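Local coordinates for protein DegQ (Legionella fallonii, PDB 3PV2) that acts as a self-compartmentizing HtrA-family protease, and probably also as a chaperone, that assembles into large 12-meric particles, at residues Val33-Pro42 / Val97-Leu108; Leu140-Leu148 / Ile237-Val245. All coordinates share one frame; numbering follows the deposited sequence.

Contact 1. Residues Val33-Pro42 / Val97-Leu108; sequences VNVAVQGYLP and VIRNASLITVTL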
loop_
_atom_site.group_PDB
_atom_site.type_symbol
_atom_site.label_atom_id
_atom_site.label_comp_id
_atom_site.label_asym_id
_atom_site.label_seq_id
_atom_site.Cartn_x
_atom_site.Cartn_y
_atom_site.Cartn_z
ATOM N N VAL B 33 -7.918 -43.707 -25.122
ATOM C CA VAL B 33 -6.523 -43.422 -25.359
ATOM C C VAL B 33 -6.164 -42.143 -24.651
ATOM O O VAL B 33 -7.042 -41.323 -24.298
ATOM C CB VAL B 33 -6.244 -43.151 -26.788
ATOM C CG1 VAL B 33 -6.736 -44.303 -27.714
ATOM C CG2 VAL B 33 -6.836 -41.810 -27.177
ATOM N N ASN B 34 -4.864 -41.965 -24.478
ATOM C CA ASN B 34 -4.334 -40.700 -23.987
ATOM C C ASN B 34 -3.923 -39.894 -25.219
ATOM O O ASN B 34 -3.444 -40.437 -26.165
ATOM C CB ASN B 34 -3.144 -40.991 -23.068
ATOM C CG ASN B 34 -2.475 -39.734 -22.557
ATOM O OD1 ASN B 34 -2.831 -39.185 -21.501
ATOM N ND2 ASN B 34 -1.508 -39.258 -23.313
ATOM N N VAL B 35 -4.197 -38.603 -25.189
ATOM C CA VAL B 35 -3.867 -37.674 -26.231
ATOM C C VAL B 35 -3.003 -36.607 -25.608
ATOM O O VAL B 35 -3.470 -35.906 -24.697
ATOM C CB VAL B 35 -5.124 -36.930 -26.751
ATOM C CG1 VAL B 35 -4.719 -35.878 -27.736
ATOM C CG2 VAL B 35 -6.089 -37.869 -27.397
ATOM N N ALA B 36 -1.766 -36.498 -26.098
ATOM C CA ALA B 36 -0.772 -35.550 -25.608
ATOM C C ALA B 36 -0.456 -34.590 -26.739
ATOM O O ALA B 36 -0.168 -35.049 -27.848
ATOM C CB ALA B 36 0.534 -36.330 -25.173
ATOM N N VAL B 37 -0.495 -33.294 -26.447
ATOM C CA VAL B 37 -0.246 -32.222 -27.430
ATOM C C VAL B 37 0.868 -31.320 -26.937
ATOM O O VAL B 37 0.962 -31.051 -25.728
ATOM C CB VAL B 37 -1.504 -31.326 -27.630
ATOM C CG1 VAL B 37 -1.255 -30.198 -28.648
ATOM C CG2 VAL B 37 -2.678 -32.187 -28.057
ATOM N N GLN B 38 1.688 -30.878 -27.883
ATOM C CA GLN B 38 2.772 -29.918 -27.690
ATOM C C GLN B 38 2.469 -28.783 -28.641
ATOM O O GLN B 38 2.093 -29.034 -29.785
ATOM C CB GLN B 38 4.130 -30.512 -28.147
ATOM C CG GLN B 38 4.822 -31.475 -27.174
ATOM C CD GLN B 38 3.954 -32.697 -26.779
ATOM O OE1 GLN B 38 3.432 -33.431 -27.644
ATOM N NE2 GLN B 38 3.810 -32.916 -25.474
ATOM N N GLY B 39 2.678 -27.547 -28.245
ATOM C CA GLY B 39 2.455 -26.497 -29.208
ATOM C C GLY B 39 2.945 -25.148 -28.795
ATOM O O GLY B 39 3.569 -25.006 -27.753
ATOM N N TYR B 40 2.678 -24.169 -29.655
ATOM C CA TYR B 40 2.870 -22.759 -29.343
ATOM C C TYR B 40 1.539 -22.025 -29.495
ATOM O O TYR B 40 0.780 -22.271 -30.440
ATOM C CB TYR B 40 3.929 -22.113 -30.242
ATOM C CG TYR B 40 5.325 -22.673 -30.046
ATOM C CD1 TYR B 40 5.625 -23.987 -30.414
ATOM C CD2 TYR B 40 6.351 -21.896 -29.503
ATOM C CE1 TYR B 40 6.888 -24.521 -30.235
ATOM C CE2 TYR B 40 7.632 -22.425 -29.326
ATOM C CZ TYR B 40 7.888 -23.742 -29.697
ATOM O OH TYR B 40 9.135 -24.299 -29.537
ATOM N N LEU B 41 1.266 -21.128 -28.549
ATOM C CA LEU B 41 0.070 -20.284 -28.588
ATOM C C LEU B 41 0.412 -18.849 -29.035
ATOM O O LEU B 41 1.537 -18.383 -28.827
ATOM C CB LEU B 41 -0.650 -20.297 -27.227
ATOM C CG LEU B 41 0.118 -20.136 -25.905
ATOM C CD1 LEU B 41 0.271 -18.664 -25.529
ATOM C CD2 LEU B 41 -0.587 -20.907 -24.787
ATOM N N PRO B 42 -0.557 -18.151 -29.669
ATOM C CA PRO B 42 -0.403 -16.725 -29.987
ATOM C C PRO B 42 -0.009 -15.874 -28.777
ATOM O O PRO B 42 0.556 -14.795 -28.946
ATOM C CB PRO B 42 -1.802 -16.324 -30.469
ATOM C CG PRO B 42 -2.374 -17.567 -31.040
ATOM C CD PRO B 42 -1.818 -18.697 -30.213
ATOM N N VAL B 97 -8.728 -29.758 -26.398
ATOM C CA VAL B 97 -7.540 -30.574 -26.108
ATOM C C VAL B 97 -6.450 -30.349 -27.162
ATOM O O VAL B 97 -5.252 -30.242 -26.840
ATOM C CB VAL B 97 -7.950 -32.074 -25.950
ATOM C CG1 VAL B 97 -6.769 -33.038 -25.942
ATOM C CG2 VAL B 97 -8.760 -32.256 -24.668
ATOM N N ILE B 98 -6.843 -30.313 -28.433
ATOM C CA ILE B 98 -5.870 -30.255 -29.519
ATOM C C ILE B 98 -5.623 -28.900 -30.163
ATOM O O ILE B 98 -4.789 -28.815 -31.050
ATOM C CB ILE B 98 -6.151 -31.311 -30.667
ATOM C CG1 ILE B 98 -7.506 -31.121 -31.354
ATOM C CG2 ILE B 98 -6.047 -32.722 -30.116
ATOM C CD1 ILE B 98 -7.713 -29.808 -32.155
ATOM N N ARG B 99 -6.332 -27.860 -29.752
ATOM C CA ARG B 99 -6.147 -26.584 -30.408
ATOM C C ARG B 99 -4.717 -26.082 -30.273
ATOM O O ARG B 99 -4.098 -26.225 -29.206
ATOM C CB ARG B 99 -7.093 -25.522 -29.870
ATOM C CG ARG B 99 -8.340 -25.372 -30.723
ATOM C CD ARG B 99 -9.033 -24.058 -30.494
ATOM N NE ARG B 99 -9.403 -23.877 -29.098
ATOM C CZ ARG B 99 -10.558 -24.267 -28.555
ATOM N NH1 ARG B 99 -11.472 -24.912 -29.278
ATOM N NH2 ARG B 99 -10.796 -24.030 -27.264
ATOM N N ASN B 100 -4.235 -25.468 -31.360
ATOM C CA ASN B 100 -2.892 -24.914 -31.447
ATOM C C ASN B 100 -1.807 -25.982 -31.393
ATOM O O ASN B 100 -0.673 -25.704 -31.029
ATOM C CB ASN B 100 -2.674 -23.876 -30.356
ATOM C CG ASN B 100 -3.696 -22.741 -30.416
ATOM O OD1 ASN B 100 -3.840 -22.071 -31.437
ATOM N ND2 ASN B 100 -4.398 -22.516 -29.316
ATOM N N ALA B 101 -2.137 -27.206 -31.769
ATOM C CA ALA B 101 -1.167 -28.259 -31.650
ATOM C C ALA B 101 -0.122 -28.059 -32.730
ATOM O O ALA B 101 -0.468 -27.719 -33.831
ATOM C CB ALA B 101 -1.825 -29.599 -31.812
ATOM N N SER B 102 1.141 -28.241 -32.389
ATOM C CA SER B 102 2.180 -28.531 -33.389
ATOM C C SER B 102 2.341 -30.037 -33.561
ATOM O O SER B 102 2.599 -30.549 -34.651
ATOM C CB SER B 102 3.508 -27.914 -32.969
ATOM O OG SER B 102 3.338 -26.519 -32.780
ATOM N N LEU B 103 2.124 -30.730 -32.464
ATOM C CA LEU B 103 2.297 -32.150 -32.372
ATOM C C LEU B 103 1.200 -32.817 -31.492
ATOM O O LEU B 103 0.828 -32.288 -30.459
ATOM C CB LEU B 103 3.655 -32.325 -31.720
ATOM C CG LEU B 103 4.599 -33.374 -32.192
ATOM C CD1 LEU B 103 6.013 -32.752 -32.228
ATOM C CD2 LEU B 103 4.478 -34.544 -31.217
ATOM N N ILE B 104 0.739 -33.985 -31.925
ATOM C CA ILE B 104 -0.215 -34.776 -31.204
ATOM C C ILE B 104 0.144 -36.241 -31.225
ATOM O O ILE B 104 0.168 -36.881 -32.284
ATOM C CB ILE B 104 -1.621 -34.690 -31.814
ATOM C CG1 ILE B 104 -1.976 -33.244 -32.213
ATOM C CG2 ILE B 104 -2.633 -35.232 -30.822
ATOM C CD1 ILE B 104 -3.214 -33.133 -33.038
ATOM N N THR B 105 0.317 -36.781 -30.032
ATOM C CA THR B 105 0.753 -38.141 -29.848
ATOM C C THR B 105 -0.303 -38.903 -29.046
ATOM O O THR B 105 -0.746 -38.486 -27.951
ATOM C CB THR B 105 2.150 -38.165 -29.186
ATOM O OG1 THR B 105 3.017 -37.298 -29.904
ATOM C CG2 THR B 105 2.741 -39.524 -29.208
ATOM N N VAL B 106 -0.713 -40.036 -29.610
ATOM C CA VAL B 106 -1.717 -40.861 -28.984
ATOM C C VAL B 106 -1.062 -42.056 -28.332
ATOM O O VAL B 106 -0.252 -42.705 -28.965
ATOM C CB VAL B 106 -2.764 -41.259 -30.037
ATOM C CG1 VAL B 106 -3.597 -42.413 -29.574
ATOM C CG2 VAL B 106 -3.645 -40.026 -30.368
ATOM N N THR B 107 -1.416 -42.354 -27.081
ATOM C CA THR B 107 -0.971 -43.577 -26.399
ATOM C C THR B 107 -2.099 -44.547 -26.106
ATOM O O THR B 107 -3.085 -44.195 -25.465
ATOM C CB THR B 107 -0.283 -43.264 -25.057
ATOM O OG1 THR B 107 0.731 -42.273 -25.252
ATOM C CG2 THR B 107 0.339 -44.566 -24.402
ATOM N N LEU B 108 -1.938 -45.775 -26.518
ATOM C CA LEU B 108 -2.929 -46.799 -26.326
ATOM C C LEU B 108 -2.677 -47.499 -25.025
ATOM O O LEU B 108 -1.596 -47.464 -24.478
ATOM C CB LEU B 108 -2.824 -47.878 -27.421
ATOM C CG LEU B 108 -2.854 -47.464 -28.875
ATOM C CD1 LEU B 108 -2.867 -48.697 -29.821
ATOM C CD2 LEU B 108 -4.043 -46.550 -29.184
HETATM O O HOH W 1 1.480 -24.865 -32.291
#
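Asn34 to Gln38 pair antiparallel with Leu103 to Thr107, the two strand axes 4.7 Å apart at 160°, and Asn34, Ala36 and Gln38 exchange backbone hydrogen bonds with Thr107, Thr105 and Leu103. This joins the first and fourth strands in sequence and so closes the N-terminal six-stranded barrel of the trypsin fold. At Gln38 O the regular pattern breaks into a classic beta bulge: the carbonyl takes Ser102 N at 2.9 Å and Leu103 N at 3.2 Å.

Val35, Val37, Ile104 and Val106 share a buried face, where beta-branched residues both favour extended backbone and supply apolar contacts. Val35 CG1, anti to its own nitrogen (chi1 174°), lies beside Ile104 CG2 at 3.8 Å and also meets Val97 CG1 at 3.9 Å. Val37 divides its branches: CG2 packs on Ile98 CG2 at 4.0 Å, while CG1 presses on Ala101 CB at 3.3 Å, tighter than usual. On the other face Gln38 and Leu103 pack against Glu395 of a second subunit. Past the bulge, a water accepts from Tyr40 N and donates to Asn100 O.

Backbone bonds and aliphatic packing thus close the barrel, and a water bridges the two segments where regular pairing ends.

Contact 2. Residues Leu140-Leu148 / Ile237-Val245; sequences LVIGDSDKL and IPINMVKDV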
loop_
_atom_site.group_PDB
_atom_site.type_symbol
_atom_site.label_atom_id
_atom_site.label_comp_id
_atom_site.label_asym_id
_atom_site.label_seq_id
_atom_site.Cartn_x
_atom_site.Cartn_y
_atom_site.Cartn_z
ATOM N N LEU B 140 -15.644 -49.828 -29.063
ATOM C CA LEU B 140 -16.734 -50.246 -28.187
ATOM C C LEU B 140 -18.049 -50.049 -28.936
ATOM O O LEU B 140 -18.088 -49.289 -29.892
ATOM C CB LEU B 140 -16.791 -49.406 -26.872
ATOM C CG LEU B 140 -16.316 -47.936 -26.743
ATOM C CD1 LEU B 140 -16.259 -47.157 -27.977
ATOM C CD2 LEU B 140 -17.113 -47.212 -25.725
ATOM N N VAL B 141 -19.128 -50.638 -28.419
ATOM C CA VAL B 141 -20.465 -50.407 -28.953
ATOM C C VAL B 141 -20.898 -48.938 -28.826
ATOM O O VAL B 141 -20.785 -48.316 -27.745
ATOM C CB VAL B 141 -21.499 -51.271 -28.240
ATOM C CG1 VAL B 141 -22.891 -50.901 -28.732
ATOM C CG2 VAL B 141 -21.204 -52.754 -28.463
ATOM N N ILE B 142 -21.380 -48.367 -29.927
ATOM C CA ILE B 142 -21.898 -46.998 -29.882
ATOM C C ILE B 142 -23.388 -47.012 -29.595
ATOM O O ILE B 142 -24.167 -47.718 -30.233
ATOM C CB ILE B 142 -21.635 -46.249 -31.138
ATOM C CG1 ILE B 142 -20.128 -46.113 -31.327
ATOM C CG2 ILE B 142 -22.244 -44.876 -31.008
ATOM C CD1 ILE B 142 -19.660 -46.668 -32.597
ATOM N N GLY B 143 -23.781 -46.287 -28.566
ATOM C CA GLY B 143 -25.173 -46.258 -28.173
ATOM C C GLY B 143 -25.957 -45.126 -28.787
ATOM O O GLY B 143 -25.477 -44.385 -29.669
ATOM N N ASP B 144 -27.190 -45.016 -28.324
ATOM C CA ASP B 144 -28.088 -43.973 -28.758
ATOM C C ASP B 144 -28.329 -43.051 -27.589
ATOM O O ASP B 144 -29.041 -43.423 -26.636
ATOM C CB ASP B 144 -29.413 -44.606 -29.200
ATOM C CG ASP B 144 -30.457 -43.579 -29.667
ATOM O OD1 ASP B 144 -30.220 -42.356 -29.645
ATOM O OD2 ASP B 144 -31.540 -44.027 -30.087
ATOM N N SER B 145 -27.764 -41.852 -27.660
ATOM C CA SER B 145 -27.903 -40.879 -26.586
ATOM C C SER B 145 -29.314 -40.290 -26.481
ATOM O O SER B 145 -29.657 -39.638 -25.459
ATOM C CB SER B 145 -26.905 -39.733 -26.749
ATOM O OG SER B 145 -26.998 -39.150 -28.034
ATOM N N ASP B 146 -30.143 -40.484 -27.509
ATOM C CA ASP B 146 -31.529 -40.020 -27.392
ATOM C C ASP B 146 -32.338 -40.818 -26.372
ATOM O O ASP B 146 -33.351 -40.312 -25.889
ATOM C CB ASP B 146 -32.265 -40.023 -28.733
ATOM C CG ASP B 146 -31.782 -38.913 -29.686
ATOM O OD1 ASP B 146 -31.362 -37.824 -29.212
ATOM O OD2 ASP B 146 -31.853 -39.133 -30.923
ATOM N N LYS B 147 -31.910 -42.051 -26.075
ATOM C CA LYS B 147 -32.624 -42.971 -25.139
ATOM C C LYS B 147 -32.266 -42.725 -23.639
ATOM O O LYS B 147 -32.919 -43.244 -22.696
ATOM C CB LYS B 147 -32.311 -44.427 -25.547
ATOM C CG LYS B 147 -33.410 -45.220 -26.324
ATOM C CD LYS B 147 -33.798 -44.587 -27.638
ATOM C CE LYS B 147 -34.383 -45.625 -28.650
ATOM N NZ LYS B 147 -35.629 -46.259 -28.100
ATOM N N LEU B 148 -31.261 -41.887 -23.416
ATOM C CA LEU B 148 -30.820 -41.536 -22.075
ATOM C C LEU B 148 -31.833 -40.790 -21.255
ATOM O O LEU B 148 -32.314 -39.755 -21.707
ATOM C CB LEU B 148 -29.635 -40.610 -22.124
ATOM C CG LEU B 148 -28.268 -41.165 -22.497
ATOM C CD1 LEU B 148 -27.352 -39.947 -22.332
ATOM C CD2 LEU B 148 -27.872 -42.303 -21.550
ATOM N N ILE B 237 -20.692 -34.541 -24.247
ATOM C CA ILE B 237 -21.323 -34.202 -25.511
ATOM C C ILE B 237 -21.999 -35.462 -26.024
ATOM O O ILE B 237 -21.351 -36.491 -26.123
ATOM C CB ILE B 237 -20.283 -33.723 -26.522
ATOM C CG1 ILE B 237 -19.519 -32.524 -25.917
ATOM C CG2 ILE B 237 -20.956 -33.336 -27.881
ATOM C CD1 ILE B 237 -18.081 -32.432 -26.432
ATOM N N PRO B 238 -23.329 -35.429 -26.244
ATOM C CA PRO B 238 -24.030 -36.688 -26.525
ATOM C C PRO B 238 -23.595 -37.340 -27.830
ATOM O O PRO B 238 -23.320 -36.665 -28.813
ATOM C CB PRO B 238 -25.520 -36.293 -26.597
ATOM C CG PRO B 238 -25.546 -34.807 -26.726
ATOM C CD PRO B 238 -24.196 -34.253 -26.368
ATOM N N ILE B 239 -23.504 -38.651 -27.811
ATOM C CA ILE B 239 -22.817 -39.346 -28.848
ATOM C C ILE B 239 -23.504 -39.173 -30.213
ATOM O O ILE B 239 -22.833 -39.162 -31.242
ATOM C CB ILE B 239 -22.695 -40.835 -28.517
ATOM C CG1 ILE B 239 -21.740 -41.537 -29.467
ATOM C CG2 ILE B 239 -24.033 -41.473 -28.611
ATOM C CD1 ILE B 239 -20.372 -41.014 -29.413
ATOM N N ASN B 240 -24.831 -39.040 -30.222
ATOM C CA ASN B 240 -25.548 -38.967 -31.509
ATOM C C ASN B 240 -25.116 -37.732 -32.293
ATOM O O ASN B 240 -24.863 -37.794 -33.485
ATOM C CB ASN B 240 -27.049 -38.947 -31.290
ATOM C CG ASN B 240 -27.613 -40.291 -30.954
ATOM O OD1 ASN B 240 -26.903 -41.295 -30.781
ATOM N ND2 ASN B 240 -28.921 -40.329 -30.886
ATOM N N MET B 241 -24.994 -36.614 -31.602
ATOM C CA MET B 241 -24.397 -35.455 -32.195
ATOM C C MET B 241 -22.940 -35.697 -32.555
ATOM O O MET B 241 -22.488 -35.260 -33.632
ATOM C CB MET B 241 -24.458 -34.317 -31.230
ATOM C CG MET B 241 -24.089 -33.021 -31.829
ATOM S SD MET B 241 -24.142 -31.778 -30.531
ATOM C CE MET B 241 -22.382 -31.529 -30.311
ATOM N N VAL B 242 -22.205 -36.381 -31.681
ATOM C CA VAL B 242 -20.814 -36.691 -31.988
ATOM C C VAL B 242 -20.674 -37.459 -33.312
ATOM O O VAL B 242 -19.883 -37.069 -34.128
ATOM C CB VAL B 242 -20.104 -37.449 -30.855
ATOM C CG1 VAL B 242 -18.716 -37.885 -31.301
ATOM C CG2 VAL B 242 -20.044 -36.554 -29.645
ATOM N N LYS B 243 -21.438 -38.525 -33.505
ATOM C CA LYS B 243 -21.444 -39.320 -34.752
ATOM C C LYS B 243 -21.595 -38.452 -36.011
ATOM O O LYS B 243 -20.911 -38.649 -37.030
ATOM C CB LYS B 243 -22.624 -40.309 -34.780
ATOM C CG LYS B 243 -22.562 -41.517 -33.824
ATOM C CD LYS B 243 -23.662 -42.629 -34.092
ATOM C CE LYS B 243 -25.011 -42.102 -34.682
ATOM N NZ LYS B 243 -26.074 -43.169 -34.837
ATOM N N ASP B 244 -22.491 -37.480 -35.938
ATOM C CA ASP B 244 -22.778 -36.713 -37.120
ATOM C C ASP B 244 -21.735 -35.608 -37.353
ATOM O O ASP B 244 -21.350 -35.351 -38.519
ATOM C CB ASP B 244 -24.236 -36.278 -37.096
ATOM C CG ASP B 244 -25.199 -37.507 -36.980
ATOM O OD1 ASP B 244 -24.848 -38.501 -36.280
ATOM O OD2 ASP B 244 -26.297 -37.507 -37.592
ATOM N N VAL B 245 -21.221 -35.004 -36.280
ATOM C CA VAL B 245 -20.118 -34.089 -36.454
ATOM C C VAL B 245 -18.877 -34.854 -37.007
ATOM O O VAL B 245 -18.193 -34.359 -37.890
ATOM C CB VAL B 245 -19.736 -33.372 -35.195
ATOM C CG1 VAL B 245 -18.382 -32.776 -35.342
ATOM C CG2 VAL B 245 -20.742 -32.281 -34.886
#
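Asn240, in the first turn of helix 239-252, reaches across to the loop residues Asp144, Ser145 and Asp146. Its CB lies 3.3 Å from Ser145 OG, and its CG, turned beside the backbone nitrogen (chi1 -77°), carries the amide over the loop. At the tip OD1 accepts a weak bond from Ser145 N, whereas ND2 donates to Asp144 OD1 at 2.7 Å, its carboxylate plane only 27° from the amide plane. A second, weak bond runs from ND2 to Asp146 OD2 at 3.2 Å, and that carboxylate stands almost perpendicular to the amide.

Asp144 OD1 also takes Asp146 N at 2.8 Å, forming an Asx turn; the two donors come from opposite faces of the carboxylate, which fixes its rotation. Serine suits the next position, being small enough to touch Pro238 CB while its OG accepts from Asn240 N at 3.1 Å in the helix's first turn. Beside this polar cluster Ile142 CG2 meets Ile239 CG1 at 3.7 Å, the side chains crossing at about a right angle.

An asparagine, donor and acceptor at once, therefore ties the loop to the helix start, where the N-terminal end of the helix dipole would probably favour the nearby carboxylates.

How the contacts relate
Contact 1 is largely buried and belongs to the N-terminal barrel, whereas contact 2, only partly buried, lies on the second barrel, where the loop linking the two barrels meets the end of strand 234-238 and the helix that follows. They share no strand or helix. The centres of contact 1 and contact 2 are about 24 Å apart, and with the nearest atoms of contact 1 and contact 2 about 9 Å apart they do not touch. Main-chain bonds and branched aliphatics carry the first; side-chain amide, hydroxyl and carboxylate groups carry the second, with a smaller apolar patch. Their surroundings differ too: a second subunit packs on contact 1, while no other chain reaches the segments of contact 2.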